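BtGH115A (Bacteroides thetaiotaomicron, PDB 5BY3) acts as a family GH115 4-O-methyl-alpha-glucuronidase with specificity for decorated arabinogalactans, probably hydrolysing uronic acid groups from these polysaccharides. Local coordinates at residues Tyr490-Ile495 with Asn527-Ala532; Asn531-Leu536 with Gln564-Met569; Glu538-Ala543 with Ser553-Leu558; Leu574-Ala579 with Glu587-Ala592. All coordinates share one frame; numbering follows the deposited sequence.

Contact 1: residues Tyr490-Ile495 with Asn527-Ala532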
loop_
_atom_site.group_PDB
_atom_site.type_symbol
_atom_site.label_atom_id
_atom_site.label_comp_id
_atom_site.label_asym_id
_atom_site.label_seq_id
_atom_site.Cartn_x
_atom_site.Cartn_y
_atom_site.Cartn_z
ATOM N N TYR A 490 5.632 6.428 -12.473
ATOM C CA TYR A 490 5.384 6.792 -11.077
ATOM C C TYR A 490 5.677 8.270 -10.761
ATOM O O TYR A 490 5.037 8.880 -9.900
ATOM C CB TYR A 490 6.131 5.862 -10.141
ATOM C CG TYR A 490 5.700 4.421 -10.258
ATOM C CD1 TYR A 490 4.343 4.071 -10.229
ATOM C CD2 TYR A 490 6.632 3.403 -10.375
ATOM C CE1 TYR A 490 3.932 2.743 -10.306
ATOM C CE2 TYR A 490 6.227 2.056 -10.456
ATOM C CZ TYR A 490 4.872 1.741 -10.420
ATOM O OH TYR A 490 4.438 0.419 -10.524
ATOM N N ARG A 491 6.591 8.850 -11.511
ATOM C CA ARG A 491 7.029 10.203 -11.272
ATOM C C ARG A 491 5.994 11.205 -11.808
ATOM O O ARG A 491 5.664 12.205 -11.135
ATOM C CB ARG A 491 8.420 10.398 -11.883
ATOM C CG ARG A 491 8.879 11.828 -11.970
ATOM C CD ARG A 491 9.804 12.021 -13.167
ATOM N NE ARG A 491 9.670 13.416 -13.470
ATOM C CZ ARG A 491 9.410 13.928 -14.651
ATOM N NH1 ARG A 491 9.330 13.170 -15.715
ATOM N NH2 ARG A 491 9.258 15.237 -14.748
ATOM N N LEU A 492 5.442 10.902 -12.984
ATOM C CA LEU A 492 4.440 11.758 -13.572
ATOM C C LEU A 492 3.072 11.643 -12.854
ATOM O O LEU A 492 2.313 12.640 -12.798
ATOM C CB LEU A 492 4.310 11.459 -15.054
ATOM C CG LEU A 492 5.459 11.829 -16.006
ATOM C CD1 LEU A 492 5.359 10.902 -17.191
ATOM C CD2 LEU A 492 5.474 13.283 -16.494
ATOM N N ALA A 493 2.776 10.442 -12.330
ATOM C CA ALA A 493 1.581 10.193 -11.506
ATOM C C ALA A 493 1.690 10.903 -10.145
ATOM O O ALA A 493 0.697 11.405 -9.655
ATOM C CB ALA A 493 1.351 8.726 -11.311
ATOM N N HIS A 494 2.901 11.007 -9.592
ATOM C CA HIS A 494 3.176 11.727 -8.345
ATOM C C HIS A 494 2.840 13.201 -8.549
ATOM O O HIS A 494 2.274 13.864 -7.679
ATOM C CB HIS A 494 4.655 11.529 -7.994
ATOM C CG HIS A 494 5.095 12.121 -6.688
ATOM N ND1 HIS A 494 4.926 11.472 -5.480
ATOM C CD2 HIS A 494 5.785 13.258 -6.406
ATOM C CE1 HIS A 494 5.458 12.205 -4.509
ATOM N NE2 HIS A 494 5.999 13.287 -5.042
ATOM N N ILE A 495 3.170 13.706 -9.721
ATOM C CA ILE A 495 2.900 15.086 -10.081
ATOM C C ILE A 495 1.393 15.323 -10.143
ATOM O O ILE A 495 0.884 16.324 -9.662
ATOM C CB ILE A 495 3.643 15.423 -11.393
ATOM C CG1 ILE A 495 5.157 15.509 -11.057
ATOM C CG2 ILE A 495 3.146 16.721 -12.023
ATOM C CD1 ILE A 495 6.114 15.676 -12.213
ATOM N N ASN A 527 2.321 20.419 -23.262
ATOM C CA ASN A 527 3.010 19.762 -24.390
ATOM C C ASN A 527 4.148 18.873 -23.950
ATOM O O ASN A 527 4.239 17.727 -24.398
ATOM C CB ASN A 527 3.513 20.794 -25.399
ATOM C CG ASN A 527 2.376 21.426 -26.168
ATOM O OD1 ASN A 527 1.328 20.826 -26.301
ATOM N ND2 ASN A 527 2.577 22.632 -26.656
ATOM N N GLU A 528 4.983 19.407 -23.062
ATOM C CA GLU A 528 6.092 18.670 -22.472
ATOM C C GLU A 528 5.571 17.380 -21.802
ATOM O O GLU A 528 6.089 16.294 -22.071
ATOM C CB GLU A 528 6.879 19.601 -21.536
ATOM C CG GLU A 528 8.171 19.045 -20.961
ATOM C CD GLU A 528 9.042 20.112 -20.308
ATOM O OE1 GLU A 528 8.707 21.317 -20.398
ATOM O OE2 GLU A 528 10.082 19.746 -19.702
ATOM N N ARG A 529 4.489 17.479 -21.023
ATOM C CA ARG A 529 3.896 16.326 -20.336
ATOM C C ARG A 529 3.272 15.376 -21.373
ATOM O O ARG A 529 3.495 14.153 -21.322
ATOM C CB ARG A 529 2.873 16.782 -19.248
ATOM C CG ARG A 529 2.288 15.677 -18.341
ATOM C CD ARG A 529 1.255 16.172 -17.309
ATOM N NE ARG A 529 0.531 15.083 -16.610
ATOM C CZ ARG A 529 0.966 14.442 -15.505
ATOM N NH1 ARG A 529 2.123 14.785 -14.901
ATOM N NH2 ARG A 529 0.222 13.464 -14.982
ATOM N N LEU A 530 2.483 15.919 -22.300
ATOM C CA LEU A 530 1.900 15.102 -23.402
ATOM C C LEU A 530 2.882 14.225 -24.155
ATOM O O LEU A 530 2.546 13.083 -24.479
ATOM C CB LEU A 530 1.097 15.962 -24.397
ATOM C CG LEU A 530 -0.306 16.221 -23.855
ATOM C CD1 LEU A 530 -1.119 17.154 -24.731
ATOM C CD2 LEU A 530 -0.997 14.881 -23.625
ATOM N N ASN A 531 4.099 14.755 -24.378
ATOM C CA ASN A 531 5.172 14.065 -25.091
ATOM C C ASN A 531 5.916 13.036 -24.299
ATOM O O ASN A 531 6.249 11.972 -24.862
ATOM C CB ASN A 531 6.168 15.045 -25.710
ATOM C CG ASN A 531 5.756 15.450 -27.112
ATOM O OD1 ASN A 531 6.121 14.795 -28.098
ATOM N ND2 ASN A 531 4.938 16.489 -27.211
ATOM N N ALA A 532 6.189 13.346 -23.021
ATOM C CA ALA A 532 6.799 12.385 -22.111
ATOM C C ALA A 532 5.910 11.142 -22.077
ATOM O O ALA A 532 6.414 10.036 -22.213
ATOM C CB ALA A 532 7.023 12.978 -20.703
#

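Contact 2: residues Asn531-Leu536 with Gln564-Met569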
loop_
_atom_site.group_PDB
_atom_site.type_symbol
_atom_site.label_atom_id
_atom_site.label_comp_id
_atom_site.label_asym_id
_atom_site.label_seq_id
_atom_site.Cartn_x
_atom_site.Cartn_y
_atom_site.Cartn_z
ATOM N N ASN A 531 4.099 14.755 -24.378
ATOM C CA ASN A 531 5.172 14.065 -25.091
ATOM C C ASN A 531 5.916 13.036 -24.299
ATOM O O ASN A 531 6.249 11.972 -24.862
ATOM C CB ASN A 531 6.168 15.045 -25.710
ATOM C CG ASN A 531 5.756 15.450 -27.112
ATOM O OD1 ASN A 531 6.121 14.795 -28.098
ATOM N ND2 ASN A 531 4.938 16.489 -27.211
ATOM N N ALA A 532 6.189 13.346 -23.021
ATOM C CA ALA A 532 6.799 12.385 -22.111
ATOM C C ALA A 532 5.910 11.142 -22.077
ATOM O O ALA A 532 6.414 10.036 -22.213
ATOM C CB ALA A 532 7.023 12.978 -20.703
ATOM N N TYR A 533 4.588 11.332 -21.992
ATOM C CA TYR A 533 3.645 10.220 -22.027
ATOM C C TYR A 533 3.626 9.472 -23.373
ATOM O O TYR A 533 3.670 8.229 -23.394
ATOM C CB TYR A 533 2.227 10.625 -21.570
ATOM C CG TYR A 533 1.951 10.464 -20.067
ATOM C CD1 TYR A 533 2.118 9.240 -19.428
ATOM C CD2 TYR A 533 1.504 11.540 -19.303
ATOM C CE1 TYR A 533 1.853 9.099 -18.095
ATOM C CE2 TYR A 533 1.255 11.414 -17.943
ATOM C CZ TYR A 533 1.397 10.190 -17.363
ATOM O OH TYR A 533 1.155 10.057 -16.031
ATOM N N SER A 534 3.607 10.225 -24.475
ATOM C CA SER A 534 3.804 9.638 -25.807
ATOM C C SER A 534 4.993 8.661 -25.893
ATOM O O SER A 534 4.821 7.526 -26.366
ATOM C CB SER A 534 3.898 10.722 -26.895
ATOM O OG SER A 534 2.595 11.153 -27.268
ATOM N N GLU A 535 6.168 9.088 -25.432
ATOM C CA GLU A 535 7.377 8.242 -25.476
ATOM C C GLU A 535 7.180 6.964 -24.655
ATOM O O GLU A 535 7.530 5.874 -25.116
ATOM C CB GLU A 535 8.643 8.994 -25.044
ATOM C CG GLU A 535 9.062 10.171 -25.943
ATOM C CD GLU A 535 9.539 9.755 -27.344
ATOM O OE1 GLU A 535 10.573 9.053 -27.475
ATOM O OE2 GLU A 535 8.877 10.140 -28.337
ATOM N N LEU A 536 6.547 7.102 -23.485
ATOM C CA LEU A 536 6.185 5.966 -22.648
ATOM C C LEU A 536 5.287 4.937 -23.344
ATOM O O LEU A 536 5.571 3.724 -23.367
ATOM C CB LEU A 536 5.582 6.456 -21.315
ATOM C CG LEU A 536 6.461 7.285 -20.353
ATOM C CD1 LEU A 536 5.872 7.216 -18.974
ATOM C CD2 LEU A 536 7.923 6.825 -20.320
ATOM N N GLN A 564 -0.407 2.803 -20.563
ATOM C CA GLN A 564 -1.186 3.319 -21.672
ATOM C C GLN A 564 -2.511 3.887 -21.197
ATOM O O GLN A 564 -3.028 4.860 -21.776
ATOM C CB GLN A 564 -1.341 2.287 -22.780
ATOM C CG GLN A 564 -0.033 1.961 -23.523
ATOM C CD GLN A 564 -0.249 1.141 -24.807
ATOM O OE1 GLN A 564 -1.090 0.238 -24.886
ATOM N NE2 GLN A 564 0.533 1.458 -25.815
ATOM N N ALA A 565 -3.046 3.323 -20.121
ATOM C CA ALA A 565 -4.259 3.895 -19.474
ATOM C C ALA A 565 -3.977 5.301 -19.003
ATOM O O ALA A 565 -4.673 6.249 -19.350
ATOM C CB ALA A 565 -4.711 3.026 -18.315
ATOM N N ALA A 566 -2.876 5.435 -18.280
ATOM C CA ALA A 566 -2.419 6.726 -17.795
ATOM C C ALA A 566 -2.167 7.753 -18.907
ATOM O O ALA A 566 -2.530 8.940 -18.762
ATOM C CB ALA A 566 -1.186 6.524 -16.922
ATOM N N THR A 567 -1.532 7.305 -20.007
ATOM C CA THR A 567 -1.231 8.165 -21.152
ATOM C C THR A 567 -2.534 8.747 -21.734
ATOM O O THR A 567 -2.651 9.962 -21.989
ATOM C CB THR A 567 -0.502 7.373 -22.249
ATOM O OG1 THR A 567 0.729 6.840 -21.721
ATOM C CG2 THR A 567 -0.239 8.274 -23.530
ATOM N N GLN A 568 -3.510 7.857 -21.900
ATOM C CA GLN A 568 -4.753 8.174 -22.567
ATOM C C GLN A 568 -5.667 9.053 -21.715
ATOM O O GLN A 568 -6.497 9.819 -22.267
ATOM C CB GLN A 568 -5.459 6.879 -23.031
ATOM C CG GLN A 568 -4.765 6.139 -24.179
ATOM C CD GLN A 568 -4.500 7.035 -25.386
ATOM O OE1 GLN A 568 -5.403 7.705 -25.896
ATOM N NE2 GLN A 568 -3.252 7.087 -25.813
HETATM N N MSE A 569 -5.510 8.944 -20.386
HETATM C CA MSE A 569 -6.178 9.846 -19.437
HETATM C C MSE A 569 -5.584 11.211 -19.547
HETATM O O MSE A 569 -6.314 12.207 -19.595
HETATM C CB MSE A 569 -6.065 9.327 -17.991
HETATM C CG MSE A 569 -7.007 9.967 -16.956
HETATM SE SE MSE A 569 -8.952 9.729 -17.293
HETATM C CE MSE A 569 -9.533 7.858 -17.368
#

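Contact 3: residues Glu538-Ala543 with Ser553-Leu558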
loop_
_atom_site.group_PDB
_atom_site.type_symbol
_atom_site.label_atom_id
_atom_site.label_comp_id
_atom_site.label_asym_id
_atom_site.label_seq_id
_atom_site.Cartn_x
_atom_site.Cartn_y
_atom_site.Cartn_z
ATOM N N GLU A 538 4.947 4.587 -26.565
ATOM C CA GLU A 538 5.728 4.074 -27.689
ATOM C C GLU A 538 6.709 2.986 -27.248
ATOM O O GLU A 538 6.755 1.936 -27.882
ATOM C CB GLU A 538 6.479 5.188 -28.431
ATOM C CG GLU A 538 5.686 6.045 -29.421
ATOM C CD GLU A 538 6.574 7.070 -30.158
ATOM O OE1 GLU A 538 7.276 7.871 -29.484
ATOM O OE2 GLU A 538 6.578 7.082 -31.418
ATOM N N THR A 539 7.488 3.232 -26.187
ATOM C CA THR A 539 8.366 2.221 -25.591
ATOM C C THR A 539 7.632 0.925 -25.219
ATOM O O THR A 539 8.086 -0.161 -25.535
ATOM C CB THR A 539 9.077 2.783 -24.374
ATOM O OG1 THR A 539 9.737 3.956 -24.785
ATOM C CG2 THR A 539 10.171 1.831 -23.802
ATOM N N VAL A 540 6.476 1.063 -24.598
ATOM C CA VAL A 540 5.667 -0.046 -24.125
ATOM C C VAL A 540 5.112 -0.892 -25.280
ATOM O O VAL A 540 5.030 -2.135 -25.185
ATOM C CB VAL A 540 4.559 0.545 -23.207
ATOM C CG1 VAL A 540 3.256 -0.224 -23.240
ATOM C CG2 VAL A 540 5.108 0.741 -21.796
ATOM N N GLU A 541 4.748 -0.211 -26.361
ATOM C CA GLU A 541 4.259 -0.839 -27.596
ATOM C C GLU A 541 5.361 -1.645 -28.282
ATOM O O GLU A 541 5.141 -2.803 -28.659
ATOM C CB GLU A 541 3.698 0.224 -28.557
ATOM C CG GLU A 541 2.690 -0.304 -29.576
ATOM C CD GLU A 541 1.383 -0.765 -28.964
ATOM O OE1 GLU A 541 0.901 -0.141 -28.007
ATOM O OE2 GLU A 541 0.814 -1.760 -29.450
ATOM N N LYS A 542 6.540 -1.031 -28.411
ATOM C CA LYS A 542 7.684 -1.675 -29.054
ATOM C C LYS A 542 8.185 -2.880 -28.269
ATOM O O LYS A 542 8.458 -3.911 -28.874
ATOM C CB LYS A 542 8.840 -0.704 -29.327
ATOM C CG LYS A 542 8.535 0.424 -30.324
ATOM C CD LYS A 542 9.838 1.059 -30.847
ATOM C CE LYS A 542 9.969 2.556 -30.560
ATOM N NZ LYS A 542 9.470 3.444 -31.643
ATOM N N ALA A 543 8.289 -2.762 -26.940
ATOM C CA ALA A 543 8.857 -3.825 -26.105
ATOM C C ALA A 543 7.932 -5.063 -25.946
ATOM O O ALA A 543 8.407 -6.109 -25.525
ATOM C CB ALA A 543 9.310 -3.282 -24.759
ATOM N N SER A 553 0.171 -11.841 -21.029
ATOM C CA SER A 553 -0.875 -11.351 -20.136
ATOM C C SER A 553 -0.310 -10.543 -18.943
ATOM O O SER A 553 -0.815 -9.477 -18.637
ATOM C CB SER A 553 -1.759 -12.510 -19.674
ATOM O OG SER A 553 -2.399 -13.127 -20.788
ATOM N N ALA A 554 0.756 -11.013 -18.307
ATOM C CA ALA A 554 1.373 -10.248 -17.221
ATOM C C ALA A 554 1.852 -8.910 -17.741
ATOM O O ALA A 554 1.795 -7.869 -17.045
ATOM C CB ALA A 554 2.530 -11.012 -16.595
ATOM N N TYR A 555 2.295 -8.909 -18.985
ATOM C CA TYR A 555 2.745 -7.645 -19.537
ATOM C C TYR A 555 1.557 -6.683 -19.699
ATOM O O TYR A 555 1.674 -5.506 -19.381
ATOM C CB TYR A 555 3.502 -7.854 -20.850
ATOM C CG TYR A 555 4.165 -6.600 -21.381
ATOM C CD1 TYR A 555 5.310 -6.066 -20.762
ATOM C CD2 TYR A 555 3.642 -5.940 -22.484
ATOM C CE1 TYR A 555 5.918 -4.915 -21.247
ATOM C CE2 TYR A 555 4.250 -4.802 -22.984
ATOM C CZ TYR A 555 5.367 -4.293 -22.365
ATOM O OH TYR A 555 5.940 -3.173 -22.872
ATOM N N PHE A 556 0.414 -7.168 -20.151
ATOM C CA PHE A 556 -0.673 -6.233 -20.361
ATOM C C PHE A 556 -1.133 -5.696 -18.998
ATOM O O PHE A 556 -1.318 -4.496 -18.811
ATOM C CB PHE A 556 -1.838 -6.847 -21.164
ATOM C CG PHE A 556 -2.861 -5.824 -21.596
ATOM C CD1 PHE A 556 -2.726 -5.152 -22.812
ATOM C CD2 PHE A 556 -3.947 -5.496 -20.759
ATOM C CE1 PHE A 556 -3.655 -4.168 -23.185
ATOM C CE2 PHE A 556 -4.880 -4.535 -21.129
ATOM C CZ PHE A 556 -4.742 -3.874 -22.347
ATOM N N GLU A 557 -1.270 -6.622 -18.064
ATOM C CA GLU A 557 -1.669 -6.363 -16.685
ATOM C C GLU A 557 -0.756 -5.429 -15.905
ATOM O O GLU A 557 -1.253 -4.496 -15.276
ATOM C CB GLU A 557 -1.825 -7.693 -15.940
ATOM C CG GLU A 557 -3.087 -8.415 -16.336
ATOM C CD GLU A 557 -3.111 -9.831 -15.858
ATOM O OE1 GLU A 557 -2.991 -10.046 -14.635
ATOM O OE2 GLU A 557 -3.284 -10.727 -16.717
ATOM N N LEU A 558 0.558 -5.644 -16.005
ATOM C CA LEU A 558 1.532 -4.964 -15.140
ATOM C C LEU A 558 2.246 -3.770 -15.767
ATOM O O LEU A 558 2.678 -2.870 -15.058
ATOM C CB LEU A 558 2.543 -5.979 -14.612
ATOM C CG LEU A 558 1.902 -7.209 -13.901
ATOM C CD1 LEU A 558 2.903 -8.328 -13.730
ATOM C CD2 LEU A 558 1.298 -6.879 -12.557
#

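Contact 4: residues Leu574-Ala579 with Glu587-Ala592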
loop_
_atom_site.group_PDB
_atom_site.type_symbol
_atom_site.label_atom_id
_atom_site.label_comp_id
_atom_site.label_asym_id
_atom_site.label_seq_id
_atom_site.Cartn_x
_atom_site.Cartn_y
_atom_site.Cartn_z
ATOM N N LEU A 574 -5.843 16.569 -21.112
ATOM C CA LEU A 574 -5.007 17.673 -21.585
ATOM C C LEU A 574 -5.397 18.226 -22.967
ATOM O O LEU A 574 -5.380 19.454 -23.133
ATOM C CB LEU A 574 -3.527 17.366 -21.476
ATOM C CG LEU A 574 -3.099 17.312 -20.020
ATOM C CD1 LEU A 574 -1.629 16.944 -19.957
ATOM C CD2 LEU A 574 -3.360 18.635 -19.325
ATOM N N TYR A 575 -5.760 17.357 -23.930
ATOM C CA TYR A 575 -6.284 17.835 -25.225
ATOM C C TYR A 575 -7.565 18.625 -25.000
ATOM O O TYR A 575 -7.780 19.642 -25.629
ATOM C CB TYR A 575 -6.602 16.701 -26.198
ATOM C CG TYR A 575 -5.438 15.870 -26.734
ATOM C CD1 TYR A 575 -4.187 16.440 -26.997
ATOM C CD2 TYR A 575 -5.637 14.504 -27.056
ATOM C CE1 TYR A 575 -3.141 15.672 -27.488
ATOM C CE2 TYR A 575 -4.605 13.724 -27.569
ATOM C CZ TYR A 575 -3.358 14.305 -27.790
ATOM O OH TYR A 575 -2.334 13.513 -28.295
ATOM N N ALA A 576 -8.405 18.141 -24.081
ATOM C CA ALA A 576 -9.610 18.844 -23.671
ATOM C C ALA A 576 -9.310 20.270 -23.188
ATOM O O ALA A 576 -10.066 21.221 -23.522
ATOM C CB ALA A 576 -10.333 18.052 -22.595
ATOM N N GLN A 577 -8.215 20.419 -22.421
ATOM C CA GLN A 577 -7.832 21.735 -21.905
ATOM C C GLN A 577 -7.345 22.644 -23.048
ATOM O O GLN A 577 -7.712 23.829 -23.105
ATOM C CB GLN A 577 -6.797 21.635 -20.786
ATOM C CG GLN A 577 -6.179 22.973 -20.394
ATOM C CD GLN A 577 -5.548 22.967 -19.022
ATOM O OE1 GLN A 577 -5.763 22.055 -18.224
ATOM N NE2 GLN A 577 -4.777 23.994 -18.733
ATOM N N LEU A 578 -6.524 22.083 -23.943
ATOM C CA LEU A 578 -6.071 22.800 -25.145
ATOM C C LEU A 578 -7.246 23.149 -26.054
ATOM O O LEU A 578 -7.267 24.249 -26.587
ATOM C CB LEU A 578 -5.018 22.022 -25.910
ATOM C CG LEU A 578 -3.691 21.724 -25.217
ATOM C CD1 LEU A 578 -2.956 20.697 -26.043
ATOM C CD2 LEU A 578 -2.853 22.966 -24.963
ATOM N N ALA A 579 -8.236 22.250 -26.147
ATOM C CA ALA A 579 -9.448 22.450 -26.949
ATOM C C ALA A 579 -10.371 23.575 -26.474
ATOM O O ALA A 579 -10.856 24.344 -27.302
ATOM C CB ALA A 579 -10.225 21.145 -27.078
ATOM N N GLU A 587 -12.016 16.286 -30.888
ATOM C CA GLU A 587 -12.076 14.903 -31.310
ATOM C C GLU A 587 -10.912 14.077 -30.763
ATOM O O GLU A 587 -11.061 12.884 -30.522
ATOM C CB GLU A 587 -12.191 14.803 -32.831
ATOM C CG GLU A 587 -13.640 14.786 -33.332
ATOM C CD GLU A 587 -14.361 13.430 -33.171
ATOM O OE1 GLU A 587 -15.614 13.409 -33.242
ATOM O OE2 GLU A 587 -13.702 12.379 -32.978
ATOM N N LYS A 588 -9.770 14.718 -30.541
ATOM C CA LYS A 588 -8.618 14.031 -29.958
ATOM C C LYS A 588 -8.909 13.576 -28.513
ATOM O O LYS A 588 -8.448 12.500 -28.080
ATOM C CB LYS A 588 -7.386 14.923 -29.988
ATOM C CG LYS A 588 -6.835 15.183 -31.372
ATOM C CD LYS A 588 -5.358 15.471 -31.281
ATOM C CE LYS A 588 -4.606 14.842 -32.454
ATOM N NZ LYS A 588 -3.209 15.363 -32.551
ATOM N N SER A 589 -9.716 14.374 -27.802
ATOM C CA SER A 589 -10.112 14.062 -26.424
ATOM C C SER A 589 -11.010 12.853 -26.380
ATOM O O SER A 589 -10.804 11.942 -25.560
ATOM C CB SER A 589 -10.799 15.248 -25.770
ATOM O OG SER A 589 -11.226 14.897 -24.476
ATOM N N ASP A 590 -11.997 12.846 -27.275
ATOM C CA ASP A 590 -12.893 11.709 -27.439
ATOM C C ASP A 590 -12.136 10.457 -27.871
ATOM O O ASP A 590 -12.392 9.375 -27.346
ATOM C CB ASP A 590 -14.072 12.045 -28.367
ATOM C CG ASP A 590 -15.157 12.936 -27.682
ATOM O OD1 ASP A 590 -15.353 12.869 -26.442
ATOM O OD2 ASP A 590 -15.843 13.698 -28.398
ATOM N N ALA A 591 -11.183 10.599 -28.783
ATOM C CA ALA A 591 -10.429 9.437 -29.247
ATOM C C ALA A 591 -9.650 8.772 -28.089
ATOM O O ALA A 591 -9.661 7.529 -27.933
ATOM C CB ALA A 591 -9.510 9.795 -30.420
ATOM N N ALA A 592 -9.011 9.626 -27.290
ATOM C CA ALA A 592 -8.273 9.247 -26.085
ATOM C C ALA A 592 -9.176 8.520 -25.105
ATOM O O ALA A 592 -8.793 7.467 -24.586
ATOM C CB ALA A 592 -7.658 10.475 -25.430
#

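Contact 1: residues Tyr490-Ile495 with Asn527-Ala532
The guanidinium of Arg529 meets the backbone carbonyl of Leu492 at its edge, with that oxygen lying in its plane. Ile495 CG2 comes in obliquely, touching Arg529 NH1 at 3.6 Å. The two segments belong to the helical bundle that follows the TIM-barrel strands in the chain, and they pack at 145° between their directions. The segment axes are 11.9 Å apart, and the long Arg529 side chain spans much of the gap. It does so with CG anti to its own backbone N (chi1 -173°) and an extended chain. NH1 and NH2 then grip one atom end-on: Leu492 O lies 3.0 Å from Arg529 NH1 and 3.1 Å from Arg529 NH2. Both donors reach it from the same face of the carbonyl plane. NE is taken by Asn570 of helix 552-580, so the guanidinium is held from two sides. The positive charge near the C-terminal end of helix 476-495 may also be favourable to that helix dipole. A leucine in place of Arg529 would probably leave Leu492 O and Asn570 without these donors. Farther along, Leu492 CD1 rests against Ala532 CB at 4.4 Å.

Contact 2: residues Asn531-Leu536 with Gln564-Met569
The side chains of Tyr533 and Thr567 pass alongside one another, pointing opposite ways. Tyr533 CA and Thr567 CA, 5.4 Å apart, are the nearest such pair of the two segments. The segments run at 150°, their axes 9.4 Å apart, as parts of the antiparallel arms of a helical hairpin. The Tyr533 ring leans over the turn at Ala566. One ring face looks onto the backbone there: Ala566 C stands 4.3 Å off the ring plane, nearer the ring's border than its middle. The methyl Ala566 CB meets the ring atom Tyr533 CE1 at 4.2 Å. Thr567 meets the side chain nearer its root, at CB and CD1. Thr567 OG1 comes obliquely to Tyr533 CD1 at 3.6 Å, and Thr567 CG2 lies 3.9 Å from Tyr533 CB. This split follows from chi1 of -60°, which puts CG2 anti to the backbone N and OG1 beside it. OG1 makes no polar bond to Tyr533; it is hydrogen-bonded to Val563 O within its own helix. The contact is therefore mainly packing, and buried. Replacing Tyr533 by an alanine would probably open a gap over Ala566 C and CB and lose the packing on Leu492. Tyr533 packs on that leucine of helix 476-495, while Ala566 meets His489 of the same helix. Gln568 packs against helix 587-603. Helix 552-580 thus touches three other helices here.

Contact 3: residues Glu538-Ala543 with Ser553-Leu558
Tyr555 OH donates a hydrogen bond to the backbone oxygen Val540 O at 2.7 Å, the one polar bond across this contact. It joins the two arms of the helical hairpin formed by helices 523-543 and 552-580, close to the loop that connects them. The hydroxyl lies in the plane of the Val540 carbonyl, on a lone pair of its oxygen, with a C=O...donor angle of 115°. Val540 O in turn lies at the edge of the Tyr555 ring, near its plane, and comes to 3.5 Å from Tyr555 CE2. The backbones are well apart here, with 9.3 Å between the CA atoms of Val540 and Tyr555. The phenol spans that distance because its CG is anti to the backbone N (chi1 -172°), which sends the ring out across the gap. Tyr555 accounts for most of the surface buried. Its hydroxyl settles into a small apolar setting on helix 523-543, touched by both branches and the CB of Val540. Tyr555 is buried, and the carbonyl gives its hydroxyl an acceptor. Other residues close in around the pair: Tyr555 packs on Cys478 of helix 476-495 and on Val547 of the connecting loop. Val540 leans on Val559 and Val563, farther along helix 552-580. On the next turn of helix 523-543, the methyl Ala543 CB lies 3.9 Å from Tyr555 OH.

Contact 4: residues Leu574-Ala579 with Glu587-Ala592
Tyr575 and Lys588 make the main part of this contact, with Ser589 close behind. The two segments are almost antiparallel, at 166°, with axes 8.2 Å apart. This is the second hairpin of the bundle, made by the end of helix 552-580 and the start of helix 587-603. The Lys588 chain lies across one face of the Tyr575 ring, the two side chains crossing at a slant. CD is placed over the middle of the ring in a CH-pi contact: Lys588 CD is 4.1 Å from the centroid of the Tyr575 ring and 9° off its normal. Nearer the backbone, Lys588 CB presses on the ring atom Tyr575 CD2 at 3.4 Å. A bend at chi3 belongs to this course over the ring. Ser589 lies beside the Tyr575 backbone. Ser589 CB is 4.5 Å from Tyr575 CB, and the CA atoms of these two residues are 5.5 Å apart. Ser589 OG, anti to the backbone N at chi1 177°, rests on the methyl of Ala576 at 3.8 Å from Ala576 CB. That hydroxyl is hydrogen-bonded to Lys572 O, one turn earlier in helix 552-580. Tyr575 also packs on Leu530 of helix 523-543. Small residues, Ala576 and Ser589, probably allow the segments to come this close. The lysine contributes mainly its aliphatic carbons to the tyrosine, so the two are held by dispersion and CH-pi attraction, whereas the serine hydroxyl adds a polar link from one helix to the other.

How the contacts relate
From the N terminus, contact 1 comes first: it closes the loop from helix 476-495 to helix 523-543. Contact 2 starts from the segment that ends contact 1, sharing Asn531 and Ala532, and brings helix 552-580 back against helix 523-543. Contact 3 lies within the span of contact 2, nearer the hairpin turn. Contact 4 follows in series and closes the short connection to helix 587-603. Four successive helices are thus tied into one bundle. The contacts also touch each other. Gln564 of contact 2 probably bonds Glu541 of contact 3, Leu530 of contact 1 packs on Tyr575 of contact 4, and Gln568 of contact 2 meets Ala592 of contact 4.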